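Local coordinates for peroxisomal membrane protein LPX1 (Saccharomyces cerevisiae, PDB 2Y6U) that hydrolyses ester bonds of acyl esters, triacylglycerols and phospholipids as a peroxisomal lipase of the alpha/beta-hydrolase fold, at residues A[209-212]-A[213-216]; A[267-270]-A[271-274]; A[332-335]-A[336-340]. All coordinates share one frame; numbering follows the deposited sequence. Where two conformers were deposited one is given.

Interaction 1: A[209-212]-A[213-216]; sequences ANES and EYVK
An asparagine N-cap opens helix 211-220, and its bond runs from Glu213 back to Asn210. The backbone N of Glu213 gives its hydrogen to Asn210 OD1 at 2.9 Å, nearly along the C=O axis of the side-chain amide. Asn210 CG sits between its own backbone N and carbonyl carbon (chi1 52°), a torsion that turns OD1 forward to the first turn, where the N-H of Glu213 has no earlier helical carbonyl to meet. The same oxygen lies 3.3 Å from Glu213 CG, the amide and carboxylate planes being 61° apart. Regular helical bonding starts at once: Tyr214 N donates to Asn210 O at 3.1 Å and Val215 N to Glu211 O at 3.0 Å. On another side of the turn Glu211 folds its bent chain forward, bringing OE2 to 3.2 Å from Val215 CG2, while OE1 approaches the Tyr214 ring obliquely at CD2. Both oxygens have salt-bridge partners beyond the turn, OE1 with Lys242 and OE2 with Arg240, which probably help to hold the carboxylate there. Tyr214 OH reaches Ile236 O on helix 229-239. One side-chain carbonyl standing in for the missing turn is the classic signature of a helix N-cap.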
loop_
_atom_site.group_PDB
_atom_site.type_symbol
_atom_site.label_atom_id
_atom_site.label_comp_id
_atom_site.label_asym_id
_atom_site.label_seq_id
_atom_site.Cartn_x
_atom_site.Cartn_y
_atom_site.Cartn_z
ATOM N N ALA A 209 -12.932 -11.042 38.680
ATOM C CA ALA A 209 -13.870 -10.644 39.745
ATOM C C ALA A 209 -13.496 -9.291 40.377
ATOM O O ALA A 209 -14.364 -8.476 40.693
ATOM C CB ALA A 209 -13.956 -11.753 40.832
ATOM N N ASN A 210 -12.205 -9.089 40.593
ATOM C CA ASN A 210 -11.729 -7.924 41.309
ATOM C C ASN A 210 -10.259 -7.731 41.029
ATOM O O ASN A 210 -9.638 -8.561 40.352
ATOM C CB ASN A 210 -11.957 -8.104 42.814
ATOM C CG ASN A 210 -11.398 -9.420 43.335
ATOM O OD1 ASN A 210 -10.238 -9.784 43.073
ATOM N ND2 ASN A 210 -12.216 -10.141 44.064
ATOM N N GLU A 211 -9.725 -6.646 41.586
ATOM C CA GLU A 211 -8.340 -6.229 41.441
ATOM C C GLU A 211 -7.353 -7.292 41.939
ATOM O O GLU A 211 -6.349 -7.548 41.280
ATOM C CB GLU A 211 -8.124 -4.897 42.180
ATOM C CG GLU A 211 -6.679 -4.395 42.326
ATOM C CD GLU A 211 -6.037 -4.070 41.023
ATOM O OE1 GLU A 211 -6.770 -3.889 40.014
ATOM O OE2 GLU A 211 -4.791 -4.003 40.993
ATOM N N SER A 212 -7.624 -7.926 43.091
ATOM C CA SER A 212 -6.694 -8.942 43.589
ATOM C C SER A 212 -6.540 -10.112 42.616
ATOM O O SER A 212 -5.426 -10.565 42.380
ATOM C CB SER A 212 -7.120 -9.471 44.961
ATOM O OG SER A 212 -7.573 -8.392 45.751
ATOM N N GLU A 213 -7.656 -10.600 42.060
ATOM C CA GLU A 213 -7.639 -11.749 41.137
ATOM C C GLU A 213 -6.983 -11.369 39.794
ATOM O O GLU A 213 -6.316 -12.197 39.180
ATOM C CB GLU A 213 -9.059 -12.256 40.858
ATOM C CG GLU A 213 -9.756 -12.870 42.062
ATOM C CD GLU A 213 -9.097 -14.165 42.510
ATOM O OE1 GLU A 213 -8.733 -14.961 41.622
ATOM O OE2 GLU A 213 -8.973 -14.405 43.746
ATOM N N TYR A 214 -7.218 -10.136 39.369
ATOM C CA TYR A 214 -6.556 -9.564 38.181
ATOM C C TYR A 214 -5.027 -9.585 38.320
ATOM O O TYR A 214 -4.335 -10.175 37.485
ATOM C CB TYR A 214 -7.050 -8.135 37.907
ATOM C CG TYR A 214 -6.241 -7.391 36.864
ATOM C CD1 TYR A 214 -6.138 -7.870 35.557
ATOM C CD2 TYR A 214 -5.534 -6.231 37.202
ATOM C CE1 TYR A 214 -5.394 -7.207 34.616
ATOM C CE2 TYR A 214 -4.756 -5.585 36.287
ATOM C CZ TYR A 214 -4.688 -6.064 34.965
ATOM O OH TYR A 214 -3.889 -5.419 34.021
ATOM N N VAL A 215 -4.478 -8.939 39.348
ATOM C CA VAL A 215 -3.035 -8.929 39.483
ATOM C C VAL A 215 -2.494 -10.368 39.687
ATOM O O VAL A 215 -1.443 -10.705 39.166
ATOM C CB VAL A 215 -2.587 -7.948 40.584
ATOM C CG1 VAL A 215 -1.105 -8.140 40.920
ATOM C CG2 VAL A 215 -2.904 -6.484 40.193
ATOM N N LYS A 216 -3.203 -11.216 40.429
ATOM C CA LYS A 216 -2.776 -12.617 40.624
ATOM C C LYS A 216 -2.653 -13.359 39.286
ATOM O O LYS A 216 -1.645 -14.007 38.995
ATOM C CB LYS A 216 -3.754 -13.367 41.525
ATOM C CG LYS A 216 -3.495 -14.895 41.734
ATOM C CD LYS A 216 -4.460 -15.463 42.805
ATOM C CE LYS A 216 -4.144 -16.913 43.150
ATOM N NZ LYS A 216 -5.039 -17.454 44.195
#

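Interaction 2: A[267-270]-A[271-274]; sequences MNMQ and TFAP
From Asn268 to Ala273 the backbone winds through a short 3-10 segment into the start of helix 273-279, and two successive carbonyls each take two bonds. Asn268 O accepts from Thr271 N at 3.0 Å and from Thr271 OG1 at 2.7 Å. The hydroxyl comes almost in line with the carbonyl bond, whereas the N-H stands above the carbonyl plane, 40° out of it. Thr271 can close this clasp because OG1 lies between its own backbone N and carbonyl carbon (chi1 63°), facing back into the turn; CG2 is thereby set beside Asn268 OD1. Met269 O is shared likewise, between Phe272 N and Ala273 N, the latter at 2.9 Å and nearly straight on.

Met269 O, with Phe272 N at i+3 and Ala273 N at i+4, marks the change from 3-10 to alpha-helical bonding, with Phe272 at the N-cap position. The Phe272 ring folds back against the backbone of Asn268 and Met269. Met269 CA lies over one face, 4.2 Å from the ring centroid in a CH-pi contact, and Met269 O stands over the centre of the same face. Met269 SD makes an oblique Met-aromatic contact, 3.9 Å from Phe272 CZ. Bends at chi2 and chi3 of Met269 then bring its CE to 4.1 Å from Ala273 CB. The Asn268 and Phe272 side chains cross at about a right angle, their amide and ring planes 75° apart, and Asn268 ND2 donates to Asn111 OD1.

Around this turn Trp114 and Phe149 meet the Phe272 ring, which joins the start of helix 273-279 to helices 114-125 and 146-157, while Gln270 OE1 receives a hydrogen bond from Gln191 N. Phe374 of the second subunit packs on Met267 and Asn268, bringing the extended C-terminal helix of that subunit against this loop.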
loop_
_atom_site.group_PDB
_atom_site.type_symbol
_atom_site.label_atom_id
_atom_site.label_comp_id
_atom_site.label_asym_id
_atom_site.label_seq_id
_atom_site.Cartn_x
_atom_site.Cartn_y
_atom_site.Cartn_z
ATOM N N MET A 267 -5.694 -17.502 14.389
ATOM C CA MET A 267 -6.663 -18.383 13.759
ATOM C C MET A 267 -6.788 -18.111 12.262
ATOM O O MET A 267 -7.519 -18.774 11.590
ATOM C CB MET A 267 -8.029 -18.152 14.418
ATOM C CG MET A 267 -8.013 -18.636 15.916
ATOM S SD MET A 267 -9.496 -18.077 16.868
ATOM C CE MET A 267 -10.753 -19.031 16.067
ATOM N N ASN A 268 -6.055 -17.138 11.755
ATOM C CA ASN A 268 -6.369 -16.594 10.406
ATOM C C ASN A 268 -5.159 -16.519 9.471
ATOM O O ASN A 268 -5.263 -15.906 8.394
ATOM C CB ASN A 268 -6.804 -15.136 10.667
ATOM C CG ASN A 268 -7.763 -14.657 9.666
ATOM O OD1 ASN A 268 -8.493 -15.440 8.989
ATOM N ND2 ASN A 268 -7.721 -13.337 9.448
ATOM N N MET A 269 -4.047 -17.126 9.889
ATOM C CA MET A 269 -2.715 -16.910 9.254
ATOM C C MET A 269 -2.729 -17.333 7.843
ATOM O O MET A 269 -2.106 -16.668 7.020
ATOM C CB MET A 269 -1.645 -17.745 9.885
ATOM C CG MET A 269 -1.207 -17.333 11.169
ATOM S SD MET A 269 -0.139 -15.859 11.198
ATOM C CE MET A 269 1.315 -15.913 10.227
ATOM N N GLN A 270 -3.496 -18.375 7.501
ATOM C CA GLN A 270 -3.452 -18.848 6.166
ATOM C C GLN A 270 -4.033 -17.894 5.139
ATOM O O GLN A 270 -3.802 -18.036 3.919
ATOM C CB GLN A 270 -4.162 -20.196 6.044
ATOM C CG GLN A 270 -3.567 -21.184 7.038
ATOM C CD GLN A 270 -4.156 -21.124 8.491
ATOM O OE1 GLN A 270 -4.934 -20.173 8.934
ATOM N NE2 GLN A 270 -3.764 -22.173 9.266
ATOM N N THR A 271 -4.771 -16.895 5.597
ATOM C CA THR A 271 -5.473 -16.055 4.614
ATOM C C THR A 271 -4.546 -14.859 4.217
ATOM O O THR A 271 -4.922 -14.075 3.315
ATOM C CB THR A 271 -6.774 -15.430 5.211
ATOM O OG1 THR A 271 -6.371 -14.564 6.291
ATOM C CG2 THR A 271 -7.755 -16.522 5.739
ATOM N N PHE A 272 -3.402 -14.661 4.829
ATOM C CA PHE A 272 -2.520 -13.586 4.451
ATOM C C PHE A 272 -1.029 -13.924 4.457
ATOM O O PHE A 272 -0.211 -13.194 3.904
ATOM C CB PHE A 272 -2.817 -12.317 5.377
ATOM C CG PHE A 272 -2.694 -12.574 6.838
ATOM C CD1 PHE A 272 -1.461 -12.664 7.392
ATOM C CD2 PHE A 272 -3.822 -12.773 7.662
ATOM C CE1 PHE A 272 -1.280 -12.985 8.691
ATOM C CE2 PHE A 272 -3.655 -13.029 8.993
ATOM C CZ PHE A 272 -2.368 -13.127 9.519
ATOM N N ALA A 273 -0.610 -15.005 5.126
ATOM C CA ALA A 273 0.785 -15.298 5.189
ATOM C C ALA A 273 1.353 -15.622 3.731
ATOM O O ALA A 273 2.455 -15.251 3.512
ATOM C CB ALA A 273 1.125 -16.508 6.195
ATOM N N PRO A 274 0.641 -16.305 2.849
ATOM C CA PRO A 274 1.267 -16.660 1.564
ATOM C C PRO A 274 1.739 -15.436 0.784
ATOM O O PRO A 274 2.795 -15.461 0.174
ATOM C CB PRO A 274 0.156 -17.381 0.832
ATOM C CG PRO A 274 -0.500 -18.216 2.014
ATOM C CD PRO A 274 -0.616 -17.086 2.986
#

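Interaction 3: A[332-335]-A[336-340]; sequences LVIE and RINHH
Glu335 OE1 receives Arg336 NE at 2.8 Å, and OE2 receives Arg336 NH2 at 2.9 Å, a side-on bidentate salt bridge between neighbours on helix 330-347 of the alpha/beta-hydrolase fold. Carboxylate and guanidinium are nearly coplanar, 22° apart, and both oxygens are met on the syn side. The two chains run side by side: Glu335 leaves with CG trans to its backbone N (chi1 178°) and bends at chi2, while Arg336 bends twice, at chi2 and chi3, to swing its guanidinium edge round to the acid. The third nitrogen, NH1, pairs with Asp316 on strand 313-318, so the arginine lies between two acids and its positive charge is probably well stabilised. An alanine here would remove the guanidinium, and the Glu335 carboxylate would probably lose its cationic mate and be freer to rotate, while Asp316 would probably lose its arginine partner but keep its hydrogen bond with His340.

Elsewhere the turns are held by i-to-i+4 bonds such as Asn338 N to Ile334 O at 2.8 Å. The apolar side of the helix packs on the central sheet: Val333 CG1 meets Ile337 CD1 at 3.9 Å, and these two residues rest on Ile168 and Ile166 of strand 164-168. Ile334 and Asn338 point the same way, with CG2 of Ile334 3.6 Å from ND2 of Asn338, and that amide nitrogen donates to Arg74 O. Arg336 NH2 stands 3.5 Å above the plane of the His339 ring, offset toward its rim.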
loop_
_atom_site.group_PDB
_atom_site.type_symbol
_atom_site.label_atom_id
_atom_site.label_comp_id
_atom_site.label_asym_id
_atom_site.label_seq_id
_atom_site.Cartn_x
_atom_site.Cartn_y
_atom_site.Cartn_z
ATOM N N LEU A 332 19.221 -7.094 26.948
ATOM C CA LEU A 332 19.956 -7.789 25.858
ATOM C C LEU A 332 19.449 -7.405 24.484
ATOM O O LEU A 332 20.247 -7.146 23.598
ATOM C CB LEU A 332 19.946 -9.312 26.031
ATOM C CG LEU A 332 20.693 -9.806 27.292
ATOM C CD1 LEU A 332 20.582 -11.329 27.430
ATOM C CD2 LEU A 332 22.163 -9.354 27.306
ATOM N N VAL A 333 18.129 -7.311 24.331
ATOM C CA VAL A 333 17.532 -6.915 23.078
ATOM C C VAL A 333 17.890 -5.440 22.713
ATOM O O VAL A 333 18.297 -5.120 21.591
ATOM C CB VAL A 333 16.024 -7.122 23.088
ATOM C CG1 VAL A 333 15.360 -6.643 21.750
ATOM C CG2 VAL A 333 15.657 -8.642 23.285
ATOM N N ILE A 334 17.854 -4.581 23.709
ATOM C CA ILE A 334 18.179 -3.192 23.492
ATOM C C ILE A 334 19.633 -3.010 23.058
ATOM O O ILE A 334 19.957 -2.216 22.133
ATOM C CB ILE A 334 17.864 -2.405 24.745
ATOM C CG1 ILE A 334 16.360 -2.302 24.930
ATOM C CG2 ILE A 334 18.534 -1.002 24.745
ATOM C CD1 ILE A 334 15.933 -1.922 26.404
ATOM N N GLU A 335 20.509 -3.796 23.680
ATOM C CA GLU A 335 21.928 -3.704 23.326
ATOM C C GLU A 335 22.131 -4.065 21.907
ATOM O O GLU A 335 22.882 -3.381 21.228
ATOM C CB GLU A 335 22.831 -4.534 24.232
ATOM C CG GLU A 335 24.265 -4.448 23.824
ATOM C CD GLU A 335 24.671 -5.433 22.651
ATOM O OE1 GLU A 335 23.970 -6.466 22.399
ATOM O OE2 GLU A 335 25.727 -5.180 22.001
ATOM N N ARG A 336 21.383 -5.056 21.406
ATOM C CA ARG A 336 21.433 -5.348 20.000
ATOM C C ARG A 336 20.856 -4.290 19.082
ATOM O O ARG A 336 21.445 -3.964 18.069
ATOM C CB ARG A 336 20.779 -6.694 19.650
ATOM C CG ARG A 336 21.388 -7.867 20.324
ATOM C CD ARG A 336 22.619 -8.352 19.532
ATOM N NE ARG A 336 23.807 -7.632 19.865
ATOM C CZ ARG A 336 24.891 -7.525 19.093
ATOM N NH1 ARG A 336 25.053 -8.152 17.863
ATOM N NH2 ARG A 336 25.869 -6.811 19.595
ATOM N N ILE A 337 19.696 -3.804 19.409
ATOM C CA ILE A 337 19.058 -2.799 18.604
ATOM C C ILE A 337 20.022 -1.563 18.509
ATOM O O ILE A 337 20.308 -1.045 17.400
ATOM C CB ILE A 337 17.756 -2.356 19.245
ATOM C CG1 ILE A 337 16.675 -3.460 19.188
ATOM C CG2 ILE A 337 17.307 -0.997 18.645
ATOM C CD1 ILE A 337 15.350 -3.177 19.941
ATOM N N ASN A 338 20.616 -1.166 19.629
ATOM C CA ASN A 338 21.522 -0.003 19.600
ATOM C C ASN A 338 22.755 -0.266 18.735
ATOM O O ASN A 338 23.231 0.604 18.003
ATOM C CB ASN A 338 21.934 0.393 21.011
ATOM C CG ASN A 338 20.775 1.007 21.801
ATOM O OD1 ASN A 338 19.720 1.357 21.192
ATOM N ND2 ASN A 338 20.924 1.080 23.113
ATOM N N HIS A 339 23.325 -1.466 18.894
ATOM C CA HIS A 339 24.472 -1.848 18.126
ATOM C C HIS A 339 24.164 -1.733 16.646
ATOM O O HIS A 339 24.908 -1.100 15.853
ATOM C CB HIS A 339 24.888 -3.324 18.477
ATOM C CG HIS A 339 25.902 -3.877 17.536
ATOM N ND1 HIS A 339 27.222 -3.489 17.580
ATOM C CD2 HIS A 339 25.796 -4.756 16.498
ATOM C CE1 HIS A 339 27.900 -4.136 16.644
ATOM N NE2 HIS A 339 27.053 -4.881 15.954
ATOM N N HIS A 340 23.053 -2.331 16.238
ATOM C CA HIS A 340 22.768 -2.384 14.811
ATOM C C HIS A 340 22.413 -1.046 14.246
ATOM O O HIS A 340 22.785 -0.719 13.125
ATOM C CB HIS A 340 21.725 -3.432 14.463
ATOM C CG HIS A 340 22.212 -4.814 14.640
ATOM N ND1 HIS A 340 23.256 -5.340 13.903
ATOM C CD2 HIS A 340 21.875 -5.745 15.559
ATOM C CE1 HIS A 340 23.510 -6.565 14.350
ATOM N NE2 HIS A 340 22.659 -6.844 15.331
#

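In the fold
Taken from the N terminus, the three contacts come in series, each a local turn that closes no long loop, and none nests within or crosses another. Interaction 1 starts helix 211-220 at the surface, beside helix 229-239 and the small antiparallel sheet that includes strand 253-255. Interaction 2 follows, leading the loop after helix 259-264 into helix 273-279 and facing both helix 114-125 and the second subunit. Interaction 3 comes last, on helix 330-347 against the central mixed sheet. Centres of interactions 2 and 3 are about 30 Å apart, on opposite sides of the chain's centre; interaction 1 is about 35 Å from each, centre to centre.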